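PDB 3AJX: 3-hexulose-6-phosphate synthase from Mycobacterium gastri, which is a TIM-barrel enzyme of the HUMPS family, found here as two chains with bound magnesium. Local coordinates for residues A[85-89]-A[90-94]. The protein carries 1 engineered substitution. Numbering follows the deposited sequence.
Sequences GSADD and STIAG
Asp-88 and Ser-90 meet in a helix N-cap, a local contact where the loop after barrel strand 80-84 turns into helix 89-102. Asp-88 is the cap residue. With CG swung anti to the backbone N (chi1 -167°), its carboxylate is carried to the first turn, where OD2 accepts from Ser-90 N at 3.0 Å, closing an Asx turn. Ser-90 OG gives the same oxygen a shorter bond of 2.6 Å. The two donors approach the anti side of OD2 from opposite faces of the carboxylate plane. Helical bonding starts at the same residue: Asp-88 O takes Ile-92 N at 3.2 Å, in the carbonyl plane, while Thr-91 N makes a second, bent bond (131°) from above that plane. A water bridges Asp-88 N and Thr-91 OG1. On the side of the preceding loop, Ala-87 CB rests against Thr-91 CG2 at 3.9 Å. Outside the turn, Asp-89 forms a salt bridge with Arg-119, Thr-91 OG1 is hydrogen-bonded to Asp-138 OD2 of the second subunit, and Lys-142 of that subunit pairs with Asp-88 OD2. With two hydrogen bonds and a lysine converging on OD2, at the positive end of a helix dipole, the carboxylate is probably stabilised as an anion, and one cap serves both helix start and subunit interface.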
# COMPACT_ATOMS: atom_id res chain seq x y z
N GLY A 85 2.81 8.67 -4.82
CA GLY A 85 2.74 10.09 -5.09
C GLY A 85 1.44 10.66 -4.55
O GLY A 85 1.32 11.87 -4.35
N SER A 86 0.46 9.79 -4.33
CA SER A 86 -0.84 10.20 -3.80
C SER A 86 -0.78 10.46 -2.29
O SER A 86 -1.73 11.00 -1.72
CB SER A 86 -1.88 9.12 -4.07
OG SER A 86 -1.46 7.89 -3.52
N ALA A 87 0.32 10.08 -1.66
CA ALA A 87 0.48 10.28 -0.23
C ALA A 87 0.65 11.76 0.09
O ALA A 87 1.02 12.56 -0.77
CB ALA A 87 1.68 9.50 0.29
N ASP A 88 0.38 12.12 1.34
CA ASP A 88 0.53 13.50 1.78
C ASP A 88 1.99 13.90 1.62
O ASP A 88 2.88 13.05 1.71
CB ASP A 88 0.13 13.61 3.25
CG ASP A 88 -0.04 15.04 3.70
OD1 ASP A 88 -1.10 15.62 3.41
OD2 ASP A 88 0.89 15.58 4.34
N ASP A 89 2.26 15.18 1.39
CA ASP A 89 3.64 15.63 1.25
C ASP A 89 4.44 15.28 2.51
O ASP A 89 5.61 14.91 2.42
CB ASP A 89 3.70 17.14 1.03
CG ASP A 89 3.28 17.55 -0.37
OD1 ASP A 89 2.97 16.67 -1.20
OD2 ASP A 89 3.27 18.77 -0.64
N SER A 90 3.80 15.39 3.67
CA SER A 90 4.48 15.09 4.93
C SER A 90 4.90 13.63 5.02
O SER A 90 5.88 13.29 5.68
CB SER A 90 3.60 15.47 6.13
OG SER A 90 2.44 14.65 6.19
N THR A 91 4.14 12.76 4.36
CA THR A 91 4.45 11.33 4.35
C THR A 91 5.70 11.09 3.51
O THR A 91 6.59 10.33 3.89
CB THR A 91 3.26 10.53 3.79
OG1 THR A 91 2.14 10.67 4.67
CG2 THR A 91 3.61 9.05 3.64
N ILE A 92 5.75 11.74 2.35
CA ILE A 92 6.90 11.60 1.48
C ILE A 92 8.11 12.22 2.18
O ILE A 92 9.21 11.66 2.14
CB ILE A 92 6.66 12.29 0.12
CG1 ILE A 92 5.54 11.55 -0.62
CG2 ILE A 92 7.94 12.31 -0.70
CD1 ILE A 92 5.08 12.20 -1.91
N ALA A 93 7.90 13.35 2.83
CA ALA A 93 8.97 14.03 3.55
C ALA A 93 9.55 13.12 4.64
O ALA A 93 10.76 13.09 4.85
CB ALA A 93 8.47 15.32 4.17
N GLY A 94 8.67 12.39 5.32
CA GLY A 94 9.10 11.49 6.37
C GLY A 94 9.95 10.36 5.82
O GLY A 94 10.95 9.97 6.42
O HOH W 1 -0.30 10.32 3.50